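PDB 3UFC: putative CRISPR-associated endoribonuclease-like protein Cas6 from Pyrococcus furiosus, which binds CRISPR RNA as a Cas6-family member of the CRISPR antiviral defence system, and is a putative endoribonuclease. Local coordinates for residues R4-L9 / S78-S83; S82-E87 / Y222-G227; L131-V136 / L232-V237. All coordinates share one frame; numbering follows the deposited sequence.

Contact 1. Residues R4-L9 / S78-S83; sequences RIEIKL and SLYISS
Strands 4-9 and 78-83 run antiparallel, their axes 4.6 Å apart at closest approach, with Ile-5 opposite Ile-81 and Ile-7 opposite Leu-79 as hydrogen-bonded pairs. Each pair is joined by two N-H...O bonds, one in each direction. The bond from Ile-5 N to Ile-81 O is nearly straight (172° at the hydrogen) and meets the carbonyl almost head-on.

The face bearing Ile-5, Ile-7, Leu-79 and Ile-81 carries aliphatic side chains. Ile-5 and Ile-81 lie alongside one another, whereas the ends of Ile-7 and Ile-81 cross at a slant and press together tightly, CD1 to CD1 at 3.5 Å. The other face mixes polar bonds with contact to the Tyr-80 ring. Glu-6 stretches out fully, CG anti to its N (chi1 176°), and runs beside that ring, with its CG 3.4 Å from Tyr-80 CE2. This reach brings Glu-6 OE1 to Ser-78 OG, 2.7 Å away, where the hydroxyl donates to the anti lone pair of the carboxylate. The same Ser-78 OG accepts from Lys-8 NZ at 2.8 Å, on a lysine chain curled back by its bends at chi2 and chi3; Asp-76 is the salt-bridge partner of that ammonium. At the far end, a water in the guanidinium plane accepts from Arg-4 NE (2.8 Å) and donates to Ser-82 OG, which is itself bonded to Glu-223 O. NH1 of Arg-4 is hydrogen-bonded to Val-237 O, and its guanidinium makes a cation-pi contact with Tyr-222.

Strand 3-11 is the middle strand of the five-stranded N-terminal ferredoxin-like sheet, between 107-116 and 77-83, with 53-59 beyond 77-83. Helix 86-98 covers the aliphatic face through Val-93 and Ile-96, while Tyr-80 and Ser-82 on the reverse face meet Met-236.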
ATOM      1  N   ARG A   4      -1.319   3.454  12.109  1.00 28.15           N
ATOM      2  CA  ARG A   4      -0.236   3.037  11.239  1.00 29.01           C
ATOM      3  C   ARG A   4       0.703   2.187  12.094  1.00 28.73           C
ATOM      4  O   ARG A   4       1.090   2.604  13.190  1.00 25.74           O
ATOM      5  CB  ARG A   4       0.476   4.289  10.725  1.00 30.81           C
ATOM      6  CG  ARG A   4       1.763   4.064   9.993  1.00 36.38           C
ATOM      7  CD  ARG A   4       2.220   5.376   9.363  1.00 38.13           C
ATOM      8  NE  ARG A   4       1.313   5.776   8.293  1.00 34.64           N
ATOM      9  CZ  ARG A   4       1.707   6.095   7.067  1.00 31.41           C
ATOM     10  NH1 ARG A   4       2.996   6.071   6.756  1.00 24.06           N
ATOM     11  NH2 ARG A   4       0.808   6.406   6.146  1.00 30.86           N
ATOM     12  N   ILE A   5       1.051   0.994  11.613  1.00 27.32           N
ATOM     13  CA  ILE A   5       1.948   0.119  12.368  1.00 27.67           C
ATOM     14  C   ILE A   5       3.130  -0.396  11.558  1.00 28.14           C
ATOM     15  O   ILE A   5       3.118  -0.384  10.322  1.00 25.84           O
ATOM     16  CB  ILE A   5       1.210  -1.120  12.939  1.00 28.18           C
ATOM     17  CG1 ILE A   5       0.677  -1.986  11.796  1.00 29.33           C
ATOM     18  CG2 ILE A   5       0.075  -0.680  13.859  1.00 28.84           C
ATOM     19  CD1 ILE A   5       0.043  -3.287  12.261  1.00 29.61           C
ATOM     20  N   GLU A   6       4.154  -0.840  12.277  1.00 25.63           N
ATOM     21  CA  GLU A   6       5.351  -1.395  11.666  1.00 27.71           C
ATOM     22  C   GLU A   6       5.513  -2.808  12.203  1.00 29.08           C
ATOM     23  O   GLU A   6       5.488  -3.032  13.416  1.00 29.02           O
ATOM     24  CB  GLU A   6       6.596  -0.580  12.017  1.00 30.80           C
ATOM     25  CG  GLU A   6       7.882  -1.191  11.458  1.00 33.46           C
ATOM     26  CD  GLU A   6       9.138  -0.457  11.895  1.00 36.96           C
ATOM     27  OE1 GLU A   6      10.241  -0.869  11.481  1.00 41.67           O
ATOM     28  OE2 GLU A   6       9.029   0.530  12.649  1.00 40.35           O
ATOM     29  N   ILE A   7       5.657  -3.756  11.290  1.00 28.12           N
ATOM     30  CA  ILE A   7       5.827  -5.148  11.650  1.00 27.63           C
ATOM     31  C   ILE A   7       7.246  -5.548  11.272  1.00 29.19           C
ATOM     32  O   ILE A   7       7.641  -5.433  10.110  1.00 28.84           O
ATOM     33  CB  ILE A   7       4.816  -6.026  10.892  1.00 29.12           C
ATOM     34  CG1 ILE A   7       3.393  -5.598  11.271  1.00 28.80           C
ATOM     35  CG2 ILE A   7       5.045  -7.501  11.213  1.00 28.54           C
ATOM     36  CD1 ILE A   7       2.317  -6.293  10.496  1.00 31.07           C
ATOM     37  N   LYS A   8       8.022  -5.977  12.261  1.00 28.08           N
ATOM     38  CA  LYS A   8       9.393  -6.401  12.004  1.00 29.82           C
ATOM     39  C   LYS A   8       9.331  -7.879  11.668  1.00 27.81           C
ATOM     40  O   LYS A   8       8.629  -8.643  12.331  1.00 27.34           O
ATOM     41  CB  LYS A   8      10.277  -6.183  13.242  1.00 29.47           C
ATOM     42  CG  LYS A   8      10.402  -4.735  13.674  1.00 33.69           C
ATOM     43  CD  LYS A   8      11.043  -3.873  12.593  1.00 38.47           C
ATOM     44  CE  LYS A   8      12.461  -4.327  12.277  1.00 40.46           C
ATOM     45  NZ  LYS A   8      13.091  -3.498  11.214  1.00 42.06           N
ATOM     46  N   LEU A   9      10.052  -8.279  10.631  1.00 28.92           N
ATOM     47  CA  LEU A   9      10.054  -9.675  10.220  1.00 30.38           C
ATOM     48  C   LEU A   9      11.445 -10.273  10.348  1.00 31.28           C
ATOM     49  O   LEU A   9      12.447  -9.614  10.073  1.00 30.03           O
ATOM     50  CB  LEU A   9       9.585  -9.797   8.768  1.00 28.64           C
ATOM     51  CG  LEU A   9       8.193  -9.242   8.449  1.00 30.12           C
ATOM     52  CD1 LEU A   9       8.007  -9.182   6.928  1.00 28.54           C
ATOM     53  CD2 LEU A   9       7.125 -10.120   9.102  1.00 27.64           C
ATOM     54  N   SER A  78      11.133  -4.667   7.529  1.00 31.64           N
ATOM     55  CA  SER A  78       9.873  -4.133   8.023  1.00 30.16           C
ATOM     56  C   SER A  78       8.737  -4.148   7.007  1.00 28.72           C
ATOM     57  O   SER A  78       8.958  -4.031   5.804  1.00 27.41           O
ATOM     58  CB  SER A  78      10.076  -2.695   8.509  1.00 33.20           C
ATOM     59  OG  SER A  78      10.939  -2.642   9.633  1.00 36.97           O
ATOM     60  N   LEU A  79       7.522  -4.302   7.522  1.00 26.31           N
ATOM     61  CA  LEU A  79       6.306  -4.285   6.722  1.00 26.28           C
ATOM     62  C   LEU A  79       5.401  -3.267   7.415  1.00 25.56           C
ATOM     63  O   LEU A  79       5.091  -3.416   8.602  1.00 25.40           O
ATOM     64  CB  LEU A  79       5.620  -5.653   6.730  1.00 25.13           C
ATOM     65  CG  LEU A  79       4.207  -5.681   6.133  1.00 26.87           C
ATOM     66  CD1 LEU A  79       4.257  -5.332   4.642  1.00 23.60           C
ATOM     67  CD2 LEU A  79       3.592  -7.062   6.335  1.00 25.60           C
ATOM     68  N   TYR A  80       4.996  -2.225   6.695  1.00 23.41           N
ATOM     69  CA  TYR A  80       4.120  -1.218   7.288  1.00 23.36           C
ATOM     70  C   TYR A  80       2.685  -1.406   6.818  1.00 23.12           C
ATOM     71  O   TYR A  80       2.431  -1.750   5.663  1.00 22.09           O
ATOM     72  CB  TYR A  80       4.607   0.191   6.943  1.00 23.52           C
ATOM     73  CG  TYR A  80       6.046   0.437   7.336  1.00 26.91           C
ATOM     74  CD1 TYR A  80       7.087   0.114   6.473  1.00 28.18           C
ATOM     75  CD2 TYR A  80       6.368   0.959   8.593  1.00 29.67           C
ATOM     76  CE1 TYR A  80       8.414   0.300   6.842  1.00 30.28           C
ATOM     77  CE2 TYR A  80       7.693   1.149   8.976  1.00 29.74           C
ATOM     78  CZ  TYR A  80       8.709   0.818   8.094  1.00 30.81           C
ATOM     79  OH  TYR A  80      10.019   1.002   8.456  1.00 31.06           O
ATOM     80  N   ILE A  81       1.747  -1.188   7.728  1.00 21.59           N
ATOM     81  CA  ILE A  81       0.336  -1.336   7.425  1.00 22.05           C
ATOM     82  C   ILE A  81      -0.395  -0.129   8.002  1.00 24.33           C
ATOM     83  O   ILE A  81      -0.005   0.393   9.053  1.00 22.64           O
ATOM     84  CB  ILE A  81      -0.224  -2.623   8.066  1.00 21.72           C
ATOM     85  CG1 ILE A  81       0.520  -3.842   7.509  1.00 21.32           C
ATOM     86  CG2 ILE A  81      -1.713  -2.725   7.812  1.00 18.98           C
ATOM     87  CD1 ILE A  81       0.061  -5.165   8.102  1.00 21.02           C
ATOM     88  N   SER A  82      -1.437   0.327   7.312  1.00 23.06           N
ATOM     89  CA  SER A  82      -2.195   1.471   7.791  1.00 22.24           C
ATOM     90  C   SER A  82      -3.652   1.426   7.376  1.00 24.09           C
ATOM     91  O   SER A  82      -4.011   0.788   6.380  1.00 21.12           O
ATOM     92  CB  SER A  82      -1.569   2.775   7.288  1.00 23.53           C
ATOM     93  OG  SER A  82      -2.393   3.882   7.622  1.00 22.77           O
ATOM     94  N   SER A  83      -4.489   2.109   8.154  1.00 23.16           N
ATOM     95  CA  SER A  83      -5.913   2.191   7.871  1.00 23.43           C
ATOM     96  C   SER A  83      -6.546   3.299   8.693  1.00 26.21           C
ATOM     97  O   SER A  83      -6.092   3.592   9.804  1.00 25.96           O
ATOM     98  CB  SER A  83      -6.609   0.873   8.193  1.00 22.66           C
ATOM     99  OG  SER A  83      -8.008   1.008   8.005  1.00 24.33           O
TER
HETATM  100  O   HOH W   1      -1.437   6.349   8.522  1.00 33.85           O

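Contact 2. Residues S82-E87 / Y222-G227; sequences SSSNKE and YENGFG
Ser-82 OG is held from two directions: it donates to Glu-223 O over 2.6 Å and accepts a hydrogen bond from a water, which also donates a long, weak bond to Tyr-222 O at 3.4 Å. Direct and water-borne bonds thus serve successive carbonyls in the last turn of helix 215-224. The hydroxyl comes at 120° to the C=O of Glu-223, tilted 20° from the carbonyl plane.

Two residues after Ser-82, Ser-84 is clasped by both ends of the Asn-224 carboxamide. Asn-224 OD1 accepts from Ser-84 N at 2.9 Å, the donor standing somewhat off the carbonyl plane, while Asn-224 ND2 donates a hydrogen bond to Ser-84 OG at 3.0 Å, almost exactly in the amide plane. Ser-84 OG sits between its own N and carbonyl carbon (chi1 61°), which turns it to that N-H. Glu-223 OE1 comes up beside the methylene of Ser-84, 3.2 Å from its CB.

Ser-83 OG accepts from Asn-85 N, closing an ST turn just before helix 86-98, and is also bonded to Tyr-51 O.

The bonds across the contact are between neutral groups, and they join the end of a C-terminal-domain helix to the turn leaving an N-terminal-domain strand; the one carboxylate, of Glu-223, has its salt-bridge partner in Lys-219. Glu-223 O, at the helix end, takes its donor from Ser-82 across the domain boundary, and Tyr-222 O is reached weakly through the water.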
ATOM      1  N   SER A  82      -1.437   0.327   7.312  1.00 23.06           N
ATOM      2  CA  SER A  82      -2.195   1.471   7.791  1.00 22.24           C
ATOM      3  C   SER A  82      -3.652   1.426   7.376  1.00 24.09           C
ATOM      4  O   SER A  82      -4.011   0.788   6.380  1.00 21.12           O
ATOM      5  CB  SER A  82      -1.569   2.775   7.288  1.00 23.53           C
ATOM      6  OG  SER A  82      -2.393   3.882   7.622  1.00 22.77           O
ATOM      7  N   SER A  83      -4.489   2.109   8.154  1.00 23.16           N
ATOM      8  CA  SER A  83      -5.913   2.191   7.871  1.00 23.43           C
ATOM      9  C   SER A  83      -6.546   3.299   8.693  1.00 26.21           C
ATOM     10  O   SER A  83      -6.092   3.592   9.804  1.00 25.96           O
ATOM     11  CB  SER A  83      -6.609   0.873   8.193  1.00 22.66           C
ATOM     12  OG  SER A  83      -8.008   1.008   8.005  1.00 24.33           O
ATOM     13  N   SER A  84      -7.587   3.921   8.147  1.00 25.83           N
ATOM     14  CA  SER A  84      -8.286   4.985   8.860  1.00 28.05           C
ATOM     15  C   SER A  84      -9.192   4.331   9.900  1.00 28.17           C
ATOM     16  O   SER A  84      -9.640   4.977  10.846  1.00 29.06           O
ATOM     17  CB  SER A  84      -9.128   5.823   7.886  1.00 26.57           C
ATOM     18  OG  SER A  84     -10.112   5.033   7.232  1.00 25.06           O
ATOM     19  N   ASN A  85      -9.437   3.035   9.725  1.00 29.44           N
ATOM     20  CA  ASN A  85     -10.302   2.272  10.617  1.00 33.24           C
ATOM     21  C   ASN A  85      -9.500   1.507  11.678  1.00 34.06           C
ATOM     22  O   ASN A  85      -8.838   0.511  11.381  1.00 29.88           O
ATOM     23  CB  ASN A  85     -11.146   1.289   9.798  1.00 33.31           C
ATOM     24  CG  ASN A  85     -12.296   0.694  10.595  1.00 38.21           C
ATOM     25  OD1 ASN A  85     -12.135   0.324  11.756  1.00 40.60           O
ATOM     26  ND2 ASN A  85     -13.464   0.587   9.963  1.00 34.51           N
ATOM     27  N   LYS A  86      -9.570   1.981  12.917  1.00 37.09           N
ATOM     28  CA  LYS A  86      -8.856   1.350  14.024  1.00 39.67           C
ATOM     29  C   LYS A  86      -9.279  -0.106  14.218  1.00 39.46           C
ATOM     30  O   LYS A  86      -8.477  -0.945  14.627  1.00 38.72           O
ATOM     31  CB  LYS A  86      -9.096   2.136  15.318  1.00 43.79           C
ATOM     32  CG  LYS A  86      -8.681   3.598  15.241  1.00 47.25           C
ATOM     33  CD  LYS A  86      -9.116   4.359  16.488  1.00 52.64           C
ATOM     34  CE  LYS A  86      -8.852   5.852  16.351  1.00 53.88           C
ATOM     35  NZ  LYS A  86      -7.405   6.146  16.144  1.00 57.55           N
ATOM     36  N   GLU A  87     -10.540  -0.404  13.923  1.00 39.12           N
ATOM     37  CA  GLU A  87     -11.048  -1.762  14.064  1.00 39.88           C
ATOM     38  C   GLU A  87     -10.326  -2.708  13.098  1.00 39.19           C
ATOM     39  O   GLU A  87     -10.107  -3.884  13.405  1.00 36.58           O
ATOM     40  CB  GLU A  87     -12.553  -1.787  13.792  1.00 45.06           C
ATOM     41  CG  GLU A  87     -13.233  -3.098  14.148  1.00 50.88           C
ATOM     42  CD  GLU A  87     -13.336  -3.317  15.652  1.00 55.40           C
ATOM     43  OE1 GLU A  87     -13.802  -4.402  16.062  1.00 56.74           O
ATOM     44  OE2 GLU A  87     -12.957  -2.405  16.422  1.00 56.78           O
ATOM     45  N   TYR A 222      -3.120   9.308   3.213  1.00 20.98           N
ATOM     46  CA  TYR A 222      -2.068   8.989   4.167  1.00 21.36           C
ATOM     47  C   TYR A 222      -2.447   7.746   4.968  1.00 19.76           C
ATOM     48  O   TYR A 222      -1.621   6.867   5.187  1.00 21.55           O
ATOM     49  CB  TYR A 222      -1.851  10.164   5.126  1.00 22.24           C
ATOM     50  CG  TYR A 222      -0.782   9.918   6.172  1.00 25.39           C
ATOM     51  CD1 TYR A 222       0.554   9.761   5.810  1.00 24.43           C
ATOM     52  CD2 TYR A 222      -1.108   9.869   7.526  1.00 26.34           C
ATOM     53  CE1 TYR A 222       1.552   9.563   6.778  1.00 27.52           C
ATOM     54  CE2 TYR A 222      -0.124   9.674   8.500  1.00 28.80           C
ATOM     55  CZ  TYR A 222       1.200   9.525   8.117  1.00 29.37           C
ATOM     56  OH  TYR A 222       2.170   9.369   9.082  1.00 32.26           O
ATOM     57  N   GLU A 223      -3.709   7.665   5.380  1.00 19.07           N
ATOM     58  CA  GLU A 223      -4.164   6.535   6.178  1.00 21.34           C
ATOM     59  C   GLU A 223      -4.559   5.293   5.385  1.00 21.22           C
ATOM     60  O   GLU A 223      -4.321   4.175   5.847  1.00 20.73           O
ATOM     61  CB  GLU A 223      -5.337   6.960   7.069  1.00 22.80           C
ATOM     62  CG  GLU A 223      -5.052   8.214   7.894  1.00 26.71           C
ATOM     63  CD  GLU A 223      -6.240   8.659   8.740  1.00 31.56           C
ATOM     64  OE1 GLU A 223      -7.400   8.468   8.316  1.00 30.92           O
ATOM     65  OE2 GLU A 223      -6.011   9.227   9.826  1.00 37.09           O
ATOM     66  N   ASN A 224      -5.162   5.481   4.207  1.00 19.20           N
ATOM     67  CA  ASN A 224      -5.602   4.348   3.388  1.00 21.50           C
ATOM     68  C   ASN A 224      -4.881   4.163   2.060  1.00 19.25           C
ATOM     69  O   ASN A 224      -5.261   3.299   1.269  1.00 19.88           O
ATOM     70  CB  ASN A 224      -7.109   4.435   3.117  1.00 20.28           C
ATOM     71  CG  ASN A 224      -7.925   4.403   4.386  1.00 24.19           C
ATOM     72  OD1 ASN A 224      -7.696   3.565   5.258  1.00 22.58           O
ATOM     73  ND2 ASN A 224      -8.888   5.313   4.499  1.00 25.21           N
ATOM     74  N   GLY A 225      -3.846   4.964   1.823  1.00 19.77           N
ATOM     75  CA  GLY A 225      -3.090   4.866   0.589  1.00 18.46           C
ATOM     76  C   GLY A 225      -3.655   5.747  -0.523  1.00 20.47           C
ATOM     77  O   GLY A 225      -4.847   6.058  -0.530  1.00 18.96           O
ATOM     78  N   PHE A 226      -2.794   6.158  -1.450  1.00 18.09           N
ATOM     79  CA  PHE A 226      -3.204   6.981  -2.589  1.00 20.53           C
ATOM     80  C   PHE A 226      -3.403   6.066  -3.781  1.00 18.74           C
ATOM     81  O   PHE A 226      -2.656   5.106  -3.956  1.00 18.86           O
ATOM     82  CB  PHE A 226      -2.123   8.004  -2.949  1.00 17.66           C
ATOM     83  CG  PHE A 226      -2.207   9.271  -2.159  1.00 22.26           C
ATOM     84  CD1 PHE A 226      -3.079  10.287  -2.545  1.00 22.12           C
ATOM     85  CD2 PHE A 226      -1.443   9.437  -1.006  1.00 20.40           C
ATOM     86  CE1 PHE A 226      -3.190  11.459  -1.791  1.00 23.43           C
ATOM     87  CE2 PHE A 226      -1.549  10.606  -0.245  1.00 24.10           C
ATOM     88  CZ  PHE A 226      -2.426  11.617  -0.643  1.00 22.19           C
ATOM     89  N   GLY A 227      -4.415   6.354  -4.590  1.00 20.67           N
ATOM     90  CA  GLY A 227      -4.642   5.544  -5.774  1.00 19.15           C
ATOM     91  C   GLY A 227      -5.535   4.332  -5.604  1.00 21.14           C
ATOM     92  O   GLY A 227      -6.376   4.279  -4.709  1.00 20.79           O
TER
HETATM   93  O   HOH W   1      -1.437   6.349   8.522  1.00 33.85           O

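Contact 3. Residues L131-V136 / L232-V237; sequences LSPIVV and LGFGMV
Two irregular segments, 131-136 and 232-237, pass each other with end-to-end directions 112° apart; the CA atoms of Ile-134 and Gly-235 lie closest, 4.1 Å from one another. The second belongs to the glycine-rich loop characteristic of Cas6 and related RAMP proteins, and it packs here against the chain that follows strand 125-130.

Met-236 O takes the N-H of Leu-131 in a short, straight bond, 2.6 Å from Leu-131 N. A weak second bond runs from Ser-132 N to Met-236 O over 3.3 Å. In return Met-236 N donates to Ser-132 OG at 2.8 Å. That hydroxyl is turned back over its own backbone, between N and carbonyl carbon (chi1 53°), and is further bonded to Phe-54 O, so the buried group has two partners, Met-236 N and Phe-54 O. Gly-233 and Gly-235 both have positive phi, which suits residues without a side chain.

Apolar groups fill the rest. Val-135 CG2 rests against Phe-234 CD2 at 3.6 Å, with the proline ring of Pro-133 crossing the phenyl group near the same carbon. The extended Met-236 chain passes Leu-131 at an angle, its CE 4.1 Å from Leu-131 CD1, and Ile-134 lays CG1 over the CA of Gly-235. Strand 183-197 meets Phe-234 through Leu-195 and Val-197.

Pro-133 O serves two partners: it lies at the edge of the Phe-234 ring, 3.4 Å from CD2, and accepts from Gly-235 N at 2.7 Å, that donor standing 53° out of the carbonyl plane.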
ATOM      1  N   LEU A 131       5.748   4.062   0.068  1.00 22.74           N
ATOM      2  CA  LEU A 131       6.265   2.893   0.772  1.00 22.11           C
ATOM      3  C   LEU A 131       5.854   1.692  -0.100  1.00 22.82           C
ATOM      4  O   LEU A 131       6.391   0.594   0.026  1.00 23.44           O
ATOM      5  CB  LEU A 131       5.665   2.792   2.180  1.00 21.61           C
ATOM      6  CG  LEU A 131       6.111   3.915   3.129  1.00 21.40           C
ATOM      7  CD1 LEU A 131       5.514   3.688   4.509  1.00 19.96           C
ATOM      8  CD2 LEU A 131       7.640   3.953   3.203  1.00 24.17           C
ATOM      9  N   SER A 132       4.867   1.920  -0.965  1.00 22.46           N
ATOM     10  CA  SER A 132       4.392   0.930  -1.939  1.00 20.58           C
ATOM     11  C   SER A 132       3.946   1.778  -3.140  1.00 20.55           C
ATOM     12  O   SER A 132       3.485   2.904  -2.964  1.00 18.61           O
ATOM     13  CB  SER A 132       3.250   0.053  -1.385  1.00 18.26           C
ATOM     14  OG  SER A 132       2.164   0.790  -0.858  1.00 23.38           O
ATOM     15  N   PRO A 133       4.097   1.256  -4.371  1.00 21.25           N
ATOM     16  CA  PRO A 133       3.731   1.974  -5.601  1.00 21.37           C
ATOM     17  C   PRO A 133       2.304   2.497  -5.705  1.00 18.96           C
ATOM     18  O   PRO A 133       1.356   1.824  -5.321  1.00 19.19           O
ATOM     19  CB  PRO A 133       4.041   0.961  -6.712  1.00 23.18           C
ATOM     20  CG  PRO A 133       5.056   0.043  -6.096  1.00 24.32           C
ATOM     21  CD  PRO A 133       4.533  -0.116  -4.684  1.00 21.56           C
ATOM     22  N   ILE A 134       2.163   3.709  -6.232  1.00 19.08           N
ATOM     23  CA  ILE A 134       0.848   4.303  -6.419  1.00 19.33           C
ATOM     24  C   ILE A 134       0.310   3.881  -7.789  1.00 21.71           C
ATOM     25  O   ILE A 134       0.979   4.039  -8.818  1.00 21.42           O
ATOM     26  CB  ILE A 134       0.910   5.839  -6.301  1.00 20.16           C
ATOM     27  CG1 ILE A 134       1.047   6.223  -4.823  1.00 18.63           C
ATOM     28  CG2 ILE A 134      -0.348   6.478  -6.901  1.00 19.57           C
ATOM     29  CD1 ILE A 134       1.224   7.718  -4.584  1.00 21.99           C
ATOM     30  N   VAL A 135      -0.897   3.330  -7.781  1.00 21.63           N
ATOM     31  CA  VAL A 135      -1.550   2.851  -8.993  1.00 20.99           C
ATOM     32  C   VAL A 135      -2.737   3.740  -9.357  1.00 21.44           C
ATOM     33  O   VAL A 135      -3.614   3.994  -8.534  1.00 19.33           O
ATOM     34  CB  VAL A 135      -2.066   1.405  -8.802  1.00 22.07           C
ATOM     35  CG1 VAL A 135      -2.769   0.919 -10.075  1.00 22.69           C
ATOM     36  CG2 VAL A 135      -0.896   0.475  -8.457  1.00 19.52           C
ATOM     37  N   VAL A 136      -2.743   4.226 -10.594  1.00 22.00           N
ATOM     38  CA  VAL A 136      -3.825   5.066 -11.094  1.00 22.04           C
ATOM     39  C   VAL A 136      -4.108   4.577 -12.505  1.00 26.08           C
ATOM     40  O   VAL A 136      -3.226   4.602 -13.367  1.00 24.12           O
ATOM     41  CB  VAL A 136      -3.425   6.556 -11.150  1.00 22.70           C
ATOM     42  CG1 VAL A 136      -4.589   7.378 -11.699  1.00 20.16           C
ATOM     43  CG2 VAL A 136      -3.038   7.056  -9.749  1.00 19.44           C
ATOM     44  N   LEU A 232      -4.251  -4.334  -1.790  1.00 23.58           N
ATOM     45  CA  LEU A 232      -3.376  -5.377  -2.315  1.00 24.08           C
ATOM     46  C   LEU A 232      -1.919  -5.011  -2.052  1.00 23.31           C
ATOM     47  O   LEU A 232      -1.001  -5.683  -2.529  1.00 23.65           O
ATOM     48  CB  LEU A 232      -3.599  -5.567  -3.820  1.00 25.22           C
ATOM     49  CG  LEU A 232      -5.009  -5.985  -4.244  1.00 28.24           C
ATOM     50  CD1 LEU A 232      -5.042  -6.158  -5.760  1.00 29.76           C
ATOM     51  CD2 LEU A 232      -5.404  -7.283  -3.545  1.00 27.13           C
ATOM     52  N   GLY A 233      -1.714  -3.931  -1.301  1.00 22.20           N
ATOM     53  CA  GLY A 233      -0.364  -3.507  -0.968  1.00 19.91           C
ATOM     54  C   GLY A 233       0.197  -2.395  -1.832  1.00 20.70           C
ATOM     55  O   GLY A 233       1.382  -2.413  -2.177  1.00 18.06           O
ATOM     56  N   PHE A 234      -0.644  -1.416  -2.163  1.00 18.46           N
ATOM     57  CA  PHE A 234      -0.231  -0.297  -3.000  1.00 18.47           C
ATOM     58  C   PHE A 234      -0.628   1.069  -2.466  1.00 17.48           C
ATOM     59  O   PHE A 234      -1.548   1.193  -1.659  1.00 17.59           O
ATOM     60  CB  PHE A 234      -0.836  -0.434  -4.406  1.00 20.11           C
ATOM     61  CG  PHE A 234      -0.291  -1.587  -5.189  1.00 20.52           C
ATOM     62  CD1 PHE A 234      -0.880  -2.848  -5.103  1.00 22.36           C
ATOM     63  CD2 PHE A 234       0.833  -1.421  -5.991  1.00 20.23           C
ATOM     64  CE1 PHE A 234      -0.349  -3.937  -5.808  1.00 21.50           C
ATOM     65  CE2 PHE A 234       1.372  -2.499  -6.700  1.00 22.61           C
ATOM     66  CZ  PHE A 234       0.778  -3.758  -6.606  1.00 22.74           C
ATOM     67  N   GLY A 235       0.080   2.090  -2.936  1.00 17.91           N
ATOM     68  CA  GLY A 235      -0.235   3.464  -2.581  1.00 19.21           C
ATOM     69  C   GLY A 235       0.058   3.968  -1.186  1.00 18.67           C
ATOM     70  O   GLY A 235      -0.355   5.074  -0.839  1.00 20.22           O
ATOM     71  N   MET A 236       0.765   3.189  -0.379  1.00 19.56           N
ATOM     72  CA  MET A 236       1.060   3.649   0.970  1.00 18.83           C
ATOM     73  C   MET A 236       2.174   4.677   0.917  1.00 19.54           C
ATOM     74  O   MET A 236       3.140   4.510   0.179  1.00 16.74           O
ATOM     75  CB  MET A 236       1.473   2.486   1.873  1.00 18.74           C
ATOM     76  CG  MET A 236       1.564   2.904   3.339  1.00 21.50           C
ATOM     77  SD  MET A 236       1.879   1.541   4.470  1.00 20.95           S
ATOM     78  CE  MET A 236       1.921   2.478   6.076  1.00 16.09           C
ATOM     79  N   VAL A 237       2.031   5.745   1.694  1.00 18.97           N
ATOM     80  CA  VAL A 237       3.042   6.790   1.723  1.00 20.34           C
ATOM     81  C   VAL A 237       3.406   7.181   3.149  1.00 21.43           C
ATOM     82  O   VAL A 237       2.699   6.858   4.101  1.00 23.68           O
ATOM     83  CB  VAL A 237       2.552   8.077   1.013  1.00 19.35           C
ATOM     84  CG1 VAL A 237       2.310   7.819  -0.465  1.00 19.70           C
ATOM     85  CG2 VAL A 237       1.283   8.575   1.674  1.00 20.23           C
TER

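In the fold
All three contacts are buried, contact 3 lying nearest the centre of the chain. Contact 1 is regular sheet pairing inside the N-terminal ferredoxin-like domain; contact 2 starts where that pairing ends, sharing Ser-82, Ser-83 and one water with it, and crosses to helix 215-224. Contact 3 joins two loops of the C-terminal half, including the glycine-rich one. Contact 1 pairs strands by backbone bonds, aliphatic on one face and polar on the other; small polar groups make contact 2, and backbone bonds mixed with apolar side chains contact 3. Met-236 of contact 3 touches Ser-82 and Arg-4, and Phe-226 N lies 2.7 Å from Gly-235 O, a probable hydrogen bond, so the glycine-rich region borders both other contacts.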